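Local coordinates for protein predicted protease of the collagenase family (Methanopyrus kandleri, PDB 5D88) that probably acts as a U32-family peptidase built on a TIM barrel, and binds a zinc ion between its two subunits, at residues M84-E92 and E203-T211; V115-V126 and L135-A143. One frame throughout, in Å; residues are numbered along the deposited sequence.

Contact 1 (M84-E92 and E203-T211). With ZN (zinc ion), chain B; ACT (acetate ion), chain C.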
ATOM      1  N   MET A  84     -10.086   4.535  11.898  1.00 22.94           N
ATOM      2  CA  MET A  84      -9.381   3.264  12.102  1.00 21.23           C
ATOM      3  C   MET A  84      -8.951   2.783  10.720  1.00 22.75           C
ATOM      4  O   MET A  84      -9.327   1.715  10.251  1.00 23.85           O
ATOM      5  CB  MET A  84     -10.269   2.231  12.800  1.00 24.14           C
ATOM      6  CG  MET A  84      -9.489   1.034  13.298  1.00 27.44           C
ATOM      7  SD  MET A  84     -10.531  -0.095  14.220  1.00 27.78           S
ATOM      8  CE  MET A  84     -11.596  -0.586  12.912  1.00 29.48           C
ATOM      9  N   ASP A  85      -8.155   3.608  10.032  1.00 21.31           N
ATOM     10  CA  ASP A  85      -7.929   3.422   8.605  1.00 21.24           C
ATOM     11  C   ASP A  85      -6.562   2.840   8.290  1.00 21.67           C
ATOM     12  O   ASP A  85      -6.007   3.118   7.230  1.00 22.40           O
ATOM     13  CB  ASP A  85      -8.151   4.722   7.835  1.00 21.84           C
ATOM     14  CG  ASP A  85      -7.143   5.806   8.154  1.00 22.74           C
ATOM     15  OD1 ASP A  85      -6.403   5.719   9.130  1.00 23.22           O
ATOM     16  OD2 ASP A  85      -7.110   6.783   7.390  1.00 26.13           O
ATOM     17  N   PHE A  86      -6.049   1.982   9.161  1.00 21.12           N
ATOM     18  CA  PHE A  86      -4.836   1.243   8.856  1.00 21.75           C
ATOM     19  C   PHE A  86      -4.899   0.600   7.477  1.00 21.19           C
ATOM     20  O   PHE A  86      -5.945   0.099   7.044  1.00 23.17           O
ATOM     21  CB  PHE A  86      -4.560   0.167   9.919  1.00 22.38           C
ATOM     22  CG  PHE A  86      -5.629  -0.876  10.057  1.00 22.41           C
ATOM     23  CD1 PHE A  86      -5.645  -1.976   9.216  1.00 23.05           C
ATOM     24  CD2 PHE A  86      -6.583  -0.774  11.060  1.00 22.25           C
ATOM     25  CE1 PHE A  86      -6.586  -2.945   9.360  1.00 25.14           C
ATOM     26  CE2 PHE A  86      -7.541  -1.751  11.225  1.00 24.37           C
ATOM     27  CZ  PHE A  86      -7.550  -2.840  10.367  1.00 26.30           C
ATOM     28  N   THR A  87      -3.752   0.596   6.792  1.00 21.29           N
ATOM     29  CA  THR A  87      -3.642  -0.046   5.493  1.00 21.60           C
ATOM     30  C   THR A  87      -2.992  -1.413   5.571  1.00 22.52           C
ATOM     31  O   THR A  87      -2.898  -2.105   4.545  1.00 22.95           O
ATOM     32  CB  THR A  87      -2.876   0.861   4.523  1.00 21.70           C
ATOM     33  OG1 THR A  87      -1.629   1.285   5.097  1.00 23.50           O
ATOM     34  CG2 THR A  87      -3.743   2.072   4.183  1.00 23.03           C
ATOM     35  N   CYS A  88      -2.552  -1.817   6.763  1.00 21.65           N
ATOM     36  CA  CYS A  88      -1.945  -3.119   6.993  1.00 22.68           C
ATOM     37  C   CYS A  88      -2.154  -3.497   8.451  1.00 22.28           C
ATOM     38  O   CYS A  88      -1.974  -2.661   9.338  1.00 23.24           O
ATOM     39  CB  CYS A  88      -0.446  -3.123   6.665  1.00 21.72           C
ATOM     40  SG  CYS A  88       0.257  -4.791   6.657  1.00 22.00           S
ATOM     41  N   ALA A  89      -2.577  -4.743   8.677  1.00 25.93           N
ATOM     42  CA  ALA A  89      -2.671  -5.318  10.014  1.00 28.00           C
ATOM     43  C   ALA A  89      -1.744  -6.520  10.166  1.00 26.78           C
ATOM     44  O   ALA A  89      -1.950  -7.366  11.050  1.00 26.92           O
ATOM     45  CB  ALA A  89      -4.116  -5.701  10.312  1.00 31.56           C
ATOM     46  N   GLY A  90      -0.708  -6.596   9.336  1.00 26.19           N
ATOM     47  CA  GLY A  90       0.221  -7.692   9.431  1.00 28.54           C
ATOM     48  C   GLY A  90      -0.484  -8.992   9.142  1.00 27.82           C
ATOM     49  O   GLY A  90      -1.312  -9.074   8.246  1.00 29.19           O
ATOM     50  N   CYS A  91      -0.156 -10.016   9.933  1.00 31.54           N
ATOM     51  CA  CYS A  91      -0.710 -11.354   9.794  1.00 33.23           C
ATOM     52  C   CYS A  91      -1.978 -11.561  10.613  1.00 29.57           C
ATOM     53  O   CYS A  91      -2.406 -12.703  10.794  1.00 30.10           O
ATOM     54  CB  CYS A  91       0.337 -12.395  10.194  1.00 40.42           C
ATOM     55  SG  CYS A  91       1.623 -12.678   8.916  1.00 41.58           S
ATOM     56  N   GLU A  92      -2.594 -10.497  11.121  1.00 31.40           N
ATOM     57  CA  GLU A  92      -3.750 -10.701  11.991  1.00 39.31           C
ATOM     58  C   GLU A  92      -4.841 -11.518  11.301  1.00 33.81           C
ATOM     59  O   GLU A  92      -5.440 -12.411  11.913  1.00 33.87           O
ATOM     60  CB  GLU A  92      -4.304  -9.358  12.456  1.00 55.22           C
ATOM     61  CG  GLU A  92      -4.183  -9.181  13.962  1.00 74.36           C
ATOM     62  CD  GLU A  92      -4.329  -7.735  14.413  1.00 88.88           C
ATOM     63  OE1 GLU A  92      -5.211  -7.025  13.881  1.00 95.80           O
ATOM     64  OE2 GLU A  92      -3.560  -7.314  15.308  1.00 92.42           O
ATOM     65  N   GLU A 203       4.847   4.866   4.028  1.00 21.59           N
ATOM     66  CA  GLU A 203       4.837   5.584   5.293  1.00 21.42           C
ATOM     67  C   GLU A 203       3.535   5.350   6.046  1.00 21.76           C
ATOM     68  O   GLU A 203       3.544   5.203   7.274  1.00 22.08           O
ATOM     69  CB  GLU A 203       5.081   7.064   5.048  1.00 21.33           C
ATOM     70  CG  GLU A 203       5.266   7.862   6.325  1.00 22.28           C
ATOM     71  CD  GLU A 203       5.656   9.296   6.066  1.00 24.74           C
ATOM     72  OE1 GLU A 203       5.318   9.830   4.992  1.00 25.82           O
ATOM     73  OE2 GLU A 203       6.297   9.892   6.952  1.00 28.78           O
ATOM     74  N   ARG A 204       2.413   5.279   5.330  1.00 22.03           N
ATOM     75  CA  ARG A 204       1.145   4.972   5.980  1.00 21.03           C
ATOM     76  C   ARG A 204       1.092   3.536   6.478  1.00 20.70           C
ATOM     77  O   ARG A 204       0.501   3.278   7.528  1.00 21.38           O
ATOM     78  CB  ARG A 204      -0.003   5.245   5.027  1.00 22.55           C
ATOM     79  CG  ARG A 204      -0.186   6.700   4.716  1.00 26.93           C
ATOM     80  CD  ARG A 204      -1.414   6.794   3.929  1.00 31.26           C
ATOM     81  NE  ARG A 204      -1.812   8.150   3.645  1.00 32.93           N
ATOM     82  CZ  ARG A 204      -2.285   8.534   2.471  1.00 33.09           C
ATOM     83  NH1 ARG A 204      -2.398   7.670   1.458  1.00 35.00           N
ATOM     84  NH2 ARG A 204      -2.657   9.780   2.312  1.00 31.37           N
ATOM     85  N   ASN A 205       1.725   2.597   5.765  1.00 20.32           N
ATOM     86  CA  ASN A 205       1.867   1.244   6.299  1.00 20.41           C
ATOM     87  C   ASN A 205       2.623   1.278   7.621  1.00 21.41           C
ATOM     88  O   ASN A 205       2.249   0.595   8.583  1.00 21.55           O
ATOM     89  CB  ASN A 205       2.609   0.346   5.301  1.00 21.15           C
ATOM     90  CG  ASN A 205       1.736  -0.152   4.144  1.00 21.06           C
ATOM     91  OD1 ASN A 205       0.501  -0.083   4.163  1.00 22.13           O
ATOM     92  ND2 ASN A 205       2.405  -0.723   3.143  1.00 21.95           N
ATOM     93  N   LEU A 206       3.704   2.058   7.679  1.00 21.06           N
ATOM     94  CA  LEU A 206       4.498   2.169   8.898  1.00 21.55           C
ATOM     95  C   LEU A 206       3.660   2.712  10.050  1.00 21.52           C
ATOM     96  O   LEU A 206       3.660   2.152  11.148  1.00 22.31           O
ATOM     97  CB  LEU A 206       5.711   3.069   8.660  1.00 21.55           C
ATOM     98  CG  LEU A 206       6.633   3.285   9.872  1.00 23.37           C
ATOM     99  CD1 LEU A 206       7.323   2.000  10.293  1.00 29.33           C
ATOM    100  CD2 LEU A 206       7.643   4.411   9.552  1.00 25.67           C
ATOM    101  N   PHE A 207       2.959   3.827   9.836  1.00 20.68           N
ATOM    102  CA  PHE A 207       2.172   4.372  10.939  1.00 20.90           C
ATOM    103  C   PHE A 207       1.014   3.444  11.327  1.00 21.21           C
ATOM    104  O   PHE A 207       0.600   3.431  12.487  1.00 22.05           O
ATOM    105  CB  PHE A 207       1.654   5.763  10.591  1.00 21.43           C
ATOM    106  CG  PHE A 207       2.613   6.855  10.898  1.00 21.06           C
ATOM    107  CD1 PHE A 207       3.733   7.037  10.116  1.00 22.02           C
ATOM    108  CD2 PHE A 207       2.407   7.684  11.989  1.00 23.34           C
ATOM    109  CE1 PHE A 207       4.634   8.058  10.390  1.00 24.50           C
ATOM    110  CE2 PHE A 207       3.305   8.724  12.284  1.00 25.90           C
ATOM    111  CZ  PHE A 207       4.427   8.903  11.485  1.00 25.87           C
ATOM    112  N   SER A 208       0.465   2.688  10.373  1.00 20.76           N
ATOM    113  CA  SER A 208      -0.596   1.734  10.676  1.00 21.54           C
ATOM    114  C   SER A 208      -0.156   0.781  11.768  1.00 21.49           C
ATOM    115  O   SER A 208      -0.955   0.388  12.625  1.00 23.76           O
ATOM    116  CB  SER A 208      -0.974   0.915   9.426  1.00 22.88           C
ATOM    117  OG  SER A 208      -1.585   1.703   8.404  1.00 22.37           O
ATOM    118  N   HIS A 209       1.101   0.349  11.699  1.00 20.87           N
ATOM    119  CA  HIS A 209       1.661  -0.564  12.685  1.00 21.70           C
ATOM    120  C   HIS A 209       2.065   0.165  13.957  1.00 23.56           C
ATOM    121  O   HIS A 209       1.825  -0.319  15.066  1.00 24.70           O
ATOM    122  CB  HIS A 209       2.875  -1.272  12.092  1.00 22.46           C
ATOM    123  CG  HIS A 209       2.540  -2.397  11.180  1.00 22.49           C
ATOM    124  ND1 HIS A 209       2.304  -3.675  11.633  1.00 24.08           N
ATOM    125  CD2 HIS A 209       2.443  -2.451   9.834  1.00 22.85           C
ATOM    126  CE1 HIS A 209       2.051  -4.465  10.601  1.00 25.28           C
ATOM    127  NE2 HIS A 209       2.141  -3.748   9.499  1.00 22.81           N
ATOM    128  N   ALA A 210       2.680   1.334  13.814  1.00 21.93           N
ATOM    129  CA  ALA A 210       3.150   2.059  14.983  1.00 22.36           C
ATOM    130  C   ALA A 210       2.002   2.339  15.941  1.00 22.90           C
ATOM    131  O   ALA A 210       2.097   2.076  17.146  1.00 23.67           O
ATOM    132  CB  ALA A 210       3.825   3.353  14.541  1.00 23.74           C
ATOM    133  N   THR A 211       0.920   2.899  15.417  1.00 22.05           N
ATOM    134  CA  THR A 211      -0.240   3.220  16.233  1.00 22.20           C
ATOM    135  C   THR A 211      -0.839   1.965  16.847  1.00 23.38           C
ATOM    136  O   THR A 211      -1.101   1.917  18.052  1.00 24.11           O
ATOM    137  CB  THR A 211      -1.266   3.964  15.376  1.00 23.09           C
ATOM    138  OG1 THR A 211      -1.567   3.213  14.188  1.00 22.45           O
ATOM    139  CG2 THR A 211      -0.711   5.351  14.982  1.00 23.56           C
TER
HETATM  140 ZN    ZN B 301       2.296  -4.380   7.564  0.50 23.67          ZN
HETATM  141  C   ACT C 302      -2.589  11.877   5.326  1.00 29.69           C
HETATM  142  O   ACT C 302      -3.170  11.946   4.216  1.00 28.53           O
HETATM  143  OXT ACT C 302      -2.196  10.740   5.677  1.00 30.11           O
HETATM  144  CH3 ACT C 302      -2.349  13.099   6.171  1.00 29.97           C
HETATM  145  O   HOH W   1      -2.134  -2.153  12.062  1.00 27.69           O
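Phe-86 opens the contact with its backbone and CB, which rest on the hydroxyl end of Ser-208, CA lying 3.3 Å from Ser-208 OG, while its ring turns toward helix 123-132. At Thr-87 the loop is pinned twice to the helix. Its backbone N donates to Ser-208 OG over 2.9 Å in a nearly straight bond (164° at the hydrogen), and that same OG donates a hydrogen bond to Arg-204 O one helical turn back, reaching it from the face of the carbonyl plane opposite to Ser-208 N. With one bond received and one given, the buried hydroxyl is fixed in rotation. Thr-87 OG1 donates to Asn-205 OD1 at 2.7 Å, tilted 16° from the amide plane, and the two side chains cross at about a right angle.

Cys-88 swings SG away from its backbone N (chi1 -170°) to bind zinc at 2.3 Å, and His-209 NE2 binds the same ion at 2.0 Å. Cys-88 and His-209 of the second subunit complete the four ligands, so the metal joins two copies of this contact. A water donates to both Cys-88 O and Ser-208 O, bridging loop and helix beside the site. Gly-90 N, 3.7 Å from His-209 CE1, donates to Cys-88 SG at 3.4 Å, a second-shell bond that helps fix the position of the sulfur. His-209 ND1 is hydrogen-bonded to Glu-213, which fixes the turn of the imidazole. The loop leaves barrel strand 79-83 and leads to helix 98-113, with helix 200-213 packed against it on one side and helix 123-132 meeting Phe-86.

Contact 2 (V115-V126 and L135-A143). With ACT (acetate ion), chain C.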
ATOM      1  N   VAL A 115     -19.883   5.113  18.542  1.00 33.31           N
ATOM      2  CA  VAL A 115     -19.707   5.995  17.401  1.00 33.53           C
ATOM      3  C   VAL A 115     -20.827   5.768  16.389  1.00 31.13           C
ATOM      4  O   VAL A 115     -21.522   4.740  16.381  1.00 33.64           O
ATOM      5  CB  VAL A 115     -18.325   5.828  16.742  1.00 33.45           C
ATOM      6  CG1 VAL A 115     -17.216   6.096  17.749  1.00 35.80           C
ATOM      7  CG2 VAL A 115     -18.156   4.445  16.089  1.00 34.56           C
ATOM      8  N   ASP A 116     -21.028   6.780  15.550  1.00 31.82           N
ATOM      9  CA  ASP A 116     -22.014   6.733  14.481  1.00 32.75           C
ATOM     10  C   ASP A 116     -21.490   6.069  13.217  1.00 31.52           C
ATOM     11  O   ASP A 116     -22.290   5.575  12.407  1.00 31.38           O
ATOM     12  CB  ASP A 116     -22.472   8.151  14.152  1.00 35.69           C
ATOM     13  CG  ASP A 116     -23.088   8.850  15.356  1.00 40.42           C
ATOM     14  OD1 ASP A 116     -24.170   8.406  15.789  1.00 39.27           O
ATOM     15  OD2 ASP A 116     -22.493   9.827  15.872  1.00 42.50           O
ATOM     16  N   GLY A 117     -20.178   6.073  13.021  1.00 29.71           N
ATOM     17  CA  GLY A 117     -19.581   5.486  11.841  1.00 28.31           C
ATOM     18  C   GLY A 117     -18.108   5.236  12.071  1.00 26.97           C
ATOM     19  O   GLY A 117     -17.529   5.631  13.092  1.00 26.26           O
ATOM     20  N   VAL A 118     -17.502   4.581  11.085  1.00 25.55           N
ATOM     21  CA  VAL A 118     -16.098   4.189  11.146  1.00 25.52           C
ATOM     22  C   VAL A 118     -15.472   4.456   9.789  1.00 27.38           C
ATOM     23  O   VAL A 118     -16.048   4.102   8.750  1.00 27.68           O
ATOM     24  CB  VAL A 118     -15.895   2.708  11.542  1.00 26.99           C
ATOM     25  CG1 VAL A 118     -14.444   2.482  11.912  1.00 27.85           C
ATOM     26  CG2 VAL A 118     -16.789   2.305  12.696  1.00 27.23           C
ATOM     27  N   VAL A 119     -14.301   5.092   9.806  1.00 25.08           N
ATOM     28  CA  VAL A 119     -13.532   5.414   8.615  1.00 24.21           C
ATOM     29  C   VAL A 119     -12.397   4.408   8.528  1.00 24.11           C
ATOM     30  O   VAL A 119     -11.504   4.396   9.379  1.00 24.44           O
ATOM     31  CB  VAL A 119     -12.998   6.855   8.658  1.00 23.62           C
ATOM     32  CG1 VAL A 119     -12.267   7.190   7.363  1.00 26.52           C
ATOM     33  CG2 VAL A 119     -14.135   7.872   8.930  1.00 25.72           C
ATOM     34  N   VAL A 120     -12.434   3.554   7.504  1.00 23.93           N
ATOM     35  CA  VAL A 120     -11.509   2.437   7.376  1.00 23.12           C
ATOM     36  C   VAL A 120     -10.950   2.413   5.961  1.00 22.24           C
ATOM     37  O   VAL A 120     -11.526   2.971   5.034  1.00 23.43           O
ATOM     38  CB  VAL A 120     -12.196   1.093   7.694  1.00 23.73           C
ATOM     39  CG1 VAL A 120     -12.749   1.116   9.109  1.00 28.10           C
ATOM     40  CG2 VAL A 120     -13.308   0.775   6.692  1.00 26.47           C
ATOM     41  N   ALA A 121      -9.843   1.709   5.798  1.00 23.95           N
ATOM     42  CA  ALA A 121      -9.274   1.433   4.488  1.00 22.86           C
ATOM     43  C   ALA A 121      -9.347  -0.029   4.079  1.00 23.41           C
ATOM     44  O   ALA A 121      -9.514  -0.325   2.900  1.00 23.92           O
ATOM     45  CB  ALA A 121      -7.820   1.873   4.454  1.00 22.21           C
ATOM     46  N   ASP A 122      -9.180  -0.948   5.015  1.00 23.05           N
ATOM     47  CA  ASP A 122      -9.019  -2.347   4.686  1.00 23.91           C
ATOM     48  C   ASP A 122     -10.325  -2.900   4.135  1.00 23.73           C
ATOM     49  O   ASP A 122     -11.351  -2.827   4.816  1.00 23.62           O
ATOM     50  CB  ASP A 122      -8.576  -3.069   5.956  1.00 24.61           C
ATOM     51  CG  ASP A 122      -8.199  -4.544   5.745  1.00 28.72           C
ATOM     52  OD1 ASP A 122      -8.550  -5.155   4.739  1.00 29.96           O
ATOM     53  OD2 ASP A 122      -7.527  -5.098   6.646  1.00 30.12           O
ATOM     54  N   PRO A 123     -10.335  -3.430   2.913  1.00 23.52           N
ATOM     55  CA  PRO A 123     -11.565  -3.996   2.339  1.00 24.80           C
ATOM     56  C   PRO A 123     -12.227  -5.054   3.203  1.00 25.60           C
ATOM     57  O   PRO A 123     -13.461  -5.219   3.191  1.00 25.50           O
ATOM     58  CB  PRO A 123     -11.068  -4.613   1.025  1.00 28.10           C
ATOM     59  CG  PRO A 123      -9.799  -4.022   0.726  1.00 27.51           C
ATOM     60  CD  PRO A 123      -9.191  -3.522   1.989  1.00 24.08           C
ATOM     61  N   TYR A 124     -11.435  -5.815   3.937  1.00 25.81           N
ATOM     62  CA  TYR A 124     -12.034  -6.840   4.781  1.00 26.58           C
ATOM     63  C   TYR A 124     -12.838  -6.207   5.911  1.00 26.82           C
ATOM     64  O   TYR A 124     -13.914  -6.704   6.269  1.00 26.29           O
ATOM     65  CB  TYR A 124     -10.925  -7.747   5.304  1.00 28.23           C
ATOM     66  CG  TYR A 124     -11.346  -8.881   6.187  1.00 30.29           C
ATOM     67  CD1 TYR A 124     -12.393  -9.727   5.841  1.00 31.15           C
ATOM     68  CD2 TYR A 124     -10.657  -9.144   7.360  1.00 34.83           C
ATOM     69  CE1 TYR A 124     -12.734 -10.800   6.655  1.00 35.09           C
ATOM     70  CE2 TYR A 124     -11.007 -10.200   8.180  1.00 36.45           C
ATOM     71  CZ  TYR A 124     -12.038 -11.021   7.817  1.00 36.73           C
ATOM     72  OH  TYR A 124     -12.368 -12.067   8.634  1.00 42.47           O
ATOM     73  N   LEU A 125     -12.325  -5.110   6.490  1.00 25.47           N
ATOM     74  CA  LEU A 125     -13.073  -4.400   7.522  1.00 26.36           C
ATOM     75  C   LEU A 125     -14.352  -3.799   6.966  1.00 26.33           C
ATOM     76  O   LEU A 125     -15.375  -3.767   7.657  1.00 27.77           O
ATOM     77  CB  LEU A 125     -12.229  -3.299   8.149  1.00 27.77           C
ATOM     78  CG  LEU A 125     -11.538  -3.688   9.430  1.00 33.37           C
ATOM     79  CD1 LEU A 125     -10.592  -4.874   9.164  1.00 33.73           C
ATOM     80  CD2 LEU A 125     -10.827  -2.468   9.949  1.00 35.87           C
ATOM     81  N   VAL A 126     -14.295  -3.243   5.752  1.00 26.02           N
ATOM     82  CA  VAL A 126     -15.503  -2.726   5.113  1.00 26.40           C
ATOM     83  C   VAL A 126     -16.570  -3.803   5.101  1.00 27.02           C
ATOM     84  O   VAL A 126     -17.730  -3.576   5.460  1.00 27.46           O
ATOM     85  CB  VAL A 126     -15.194  -2.240   3.680  1.00 25.70           C
ATOM     86  CG1 VAL A 126     -16.477  -1.868   2.939  1.00 28.45           C
ATOM     87  CG2 VAL A 126     -14.238  -1.039   3.698  1.00 26.38           C
ATOM     88  N   LEU A 135     -23.414   0.708  11.530  1.00 34.20           N
ATOM     89  CA  LEU A 135     -22.644   1.944  11.554  1.00 34.61           C
ATOM     90  C   LEU A 135     -22.467   2.446  10.125  1.00 34.50           C
ATOM     91  O   LEU A 135     -22.509   1.661   9.169  1.00 35.12           O
ATOM     92  CB  LEU A 135     -21.268   1.698  12.190  1.00 36.44           C
ATOM     93  CG  LEU A 135     -21.251   1.138  13.601  1.00 40.33           C
ATOM     94  CD1 LEU A 135     -19.864   0.712  14.047  1.00 41.85           C
ATOM     95  CD2 LEU A 135     -21.794   2.173  14.529  1.00 42.88           C
ATOM     96  N   THR A 136     -22.241   3.755   9.981  1.00 32.50           N
ATOM     97  CA  THR A 136     -21.847   4.303   8.687  1.00 29.74           C
ATOM     98  C   THR A 136     -20.456   3.795   8.335  1.00 28.68           C
ATOM     99  O   THR A 136     -19.517   3.967   9.115  1.00 30.32           O
ATOM    100  CB  THR A 136     -21.829   5.839   8.711  1.00 31.19           C
ATOM    101  OG1 THR A 136     -23.068   6.340   9.190  1.00 33.26           O
ATOM    102  CG2 THR A 136     -21.597   6.394   7.314  1.00 33.06           C
ATOM    103  N   VAL A 137     -20.313   3.188   7.164  1.00 27.11           N
ATOM    104  CA  VAL A 137     -19.035   2.638   6.717  1.00 27.21           C
ATOM    105  C   VAL A 137     -18.426   3.607   5.712  1.00 26.21           C
ATOM    106  O   VAL A 137     -18.935   3.761   4.594  1.00 27.85           O
ATOM    107  CB  VAL A 137     -19.200   1.242   6.109  1.00 28.50           C
ATOM    108  CG1 VAL A 137     -17.853   0.673   5.703  1.00 30.38           C
ATOM    109  CG2 VAL A 137     -19.890   0.313   7.082  1.00 30.71           C
ATOM    110  N   VAL A 138     -17.345   4.273   6.120  1.00 26.28           N
ATOM    111  CA  VAL A 138     -16.669   5.299   5.323  1.00 26.01           C
ATOM    112  C   VAL A 138     -15.324   4.738   4.879  1.00 25.23           C
ATOM    113  O   VAL A 138     -14.511   4.323   5.714  1.00 25.56           O
ATOM    114  CB  VAL A 138     -16.456   6.590   6.123  1.00 26.57           C
ATOM    115  CG1 VAL A 138     -15.796   7.666   5.256  1.00 27.35           C
ATOM    116  CG2 VAL A 138     -17.746   7.092   6.706  1.00 28.23           C
ATOM    117  N   VAL A 139     -15.074   4.740   3.575  1.00 24.41           N
ATOM    118  CA  VAL A 139     -13.762   4.365   3.063  1.00 23.77           C
ATOM    119  C   VAL A 139     -12.844   5.580   3.136  1.00 22.72           C
ATOM    120  O   VAL A 139     -13.118   6.631   2.537  1.00 24.02           O
ATOM    121  CB  VAL A 139     -13.845   3.831   1.635  1.00 23.73           C
ATOM    122  CG1 VAL A 139     -12.445   3.495   1.125  1.00 24.30           C
ATOM    123  CG2 VAL A 139     -14.749   2.596   1.584  1.00 24.97           C
ATOM    124  N   SER A 140     -11.746   5.426   3.860  1.00 22.75           N
ATOM    125  CA  SER A 140     -10.768   6.483   4.035  1.00 21.58           C
ATOM    126  C   SER A 140     -10.067   6.825   2.732  1.00 22.30           C
ATOM    127  O   SER A 140      -9.886   5.986   1.859  1.00 24.28           O
ATOM    128  CB  SER A 140      -9.709   6.047   5.052  1.00 22.90           C
ATOM    129  OG  SER A 140      -8.824   7.125   5.361  1.00 24.94           O
ATOM    130  N   HIS A 141      -9.611   8.079   2.637  1.00 23.54           N
ATOM    131  CA  HIS A 141      -8.718   8.457   1.556  1.00 24.92           C
ATOM    132  C   HIS A 141      -7.435   7.631   1.551  1.00 25.02           C
ATOM    133  O   HIS A 141      -6.781   7.550   0.513  1.00 26.36           O
ATOM    134  CB  HIS A 141      -8.401   9.954   1.651  1.00 26.52           C
ATOM    135  CG  HIS A 141      -7.417  10.289   2.715  1.00 25.93           C
ATOM    136  ND1 HIS A 141      -7.764  10.370   4.046  1.00 26.34           N
ATOM    137  CD2 HIS A 141      -6.089  10.538   2.651  1.00 27.13           C
ATOM    138  CE1 HIS A 141      -6.686  10.624   4.761  1.00 26.65           C
ATOM    139  NE2 HIS A 141      -5.660  10.751   3.938  1.00 28.21           N
ATOM    140  N   THR A 142      -7.058   6.993   2.671  1.00 23.59           N
ATOM    141  CA  THR A 142      -5.837   6.184   2.637  1.00 23.80           C
ATOM    142  C   THR A 142      -5.993   4.898   1.831  1.00 23.57           C
ATOM    143  O   THR A 142      -4.988   4.232   1.560  1.00 24.04           O
ATOM    144  CB  THR A 142      -5.384   5.825   4.042  1.00 23.43           C
ATOM    145  OG1 THR A 142      -6.421   5.063   4.675  1.00 24.02           O
ATOM    146  CG2 THR A 142      -5.070   7.107   4.848  1.00 25.29           C
ATOM    147  N   ALA A 143      -7.216   4.538   1.441  1.00 22.91           N
ATOM    148  CA  ALA A 143      -7.409   3.428   0.524  1.00 23.27           C
ATOM    149  C   ALA A 143      -7.124   3.802  -0.932  1.00 23.91           C
ATOM    150  O   ALA A 143      -7.130   2.915  -1.800  1.00 26.26           O
ATOM    151  CB  ALA A 143      -8.832   2.895   0.648  1.00 24.54           C
TER
HETATM  152  C   ACT C 302      -2.589  11.877   5.326  1.00 29.69           C
HETATM  153  O   ACT C 302      -3.170  11.946   4.216  1.00 28.53           O
HETATM  154  OXT ACT C 302      -2.196  10.740   5.677  1.00 30.11           O
HETATM  155  CH3 ACT C 302      -2.349  13.099   6.171  1.00 29.97           C
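A beta-alpha-beta unit of the TIM barrel brings these segments together: strands 117-120 and 136-139 run side by side in parallel at 20°, connected by helix 123-132. Thr-136 N begins the ladder with a bond to Asp-116 O in the carbonyl plane, on a lone pair. Val-118 N donates to Thr-136 O and Val-118 O accepts from Val-138 N, each over 2.9 Å. Val-120 does likewise, with N to Val-138 O at 2.8 Å and O accepting from Ser-140 N at 2.7 Å; this last donor stands 39° above the carbonyl plane.

Gly-117 lets the chains come close, its CA 3.1 Å from Thr-136 O. On the face shared by Val-119 and Val-138, Val-119 CG2 sits 3.9 Å from Val-138 CB, and its CG1, anti to the backbone N (chi1 -177°), reaches forward to Ser-140 CB at 3.6 Å. The other face receives the helix: Val-126 lies over this face of the second strand, spanning two of its residues, CG1 against Val-137 CG1 and CG2 against Val-139 CG2, while Leu-135 CD1 meets Val-118 CG2 at 3.7 Å.

Beyond the strands, Ser-140 OG accepts from Thr-142 N in an ST turn and also bonds Asp-85, and the methyl of Ala-121 touches Thr-142 OG1. Asp-122 N-caps the helix through Tyr-124 N, and His-141 NE2 donates to an acetate. Parallel strands joined by a helix outside the sheet form the repeating beta-alpha-beta unit of the TIM barrel; here the face with Val-119 and Val-138 lines the barrel interior and the other is covered by helices.

How the contacts relate
The centres of contact 1 and contact 2 lie 14 Å apart; contact 1 lies at the C-terminal end of the barrel, and contact 2 runs along two of its strands up to that end. Met-84 N lies 2.9 Å from Val-119 O, a probable backbone bond continuing the sheet, and Asp-85 OD2 lies 2.7 Å from Ser-140 OG, probably hydrogen-bonded, tying the zinc-bearing loop to the turn after strand 136-139. Phe-86 CZ packs on Leu-125 CD2 at 3.3 Å. Arg-204, whose NH2 also bonds Ile-193 O, and His-141 share one acetate, probably from the crystallisation liquor. The side chain of Ala-121 is about 12 Å from the zinc, and the second subunit touches both contacts.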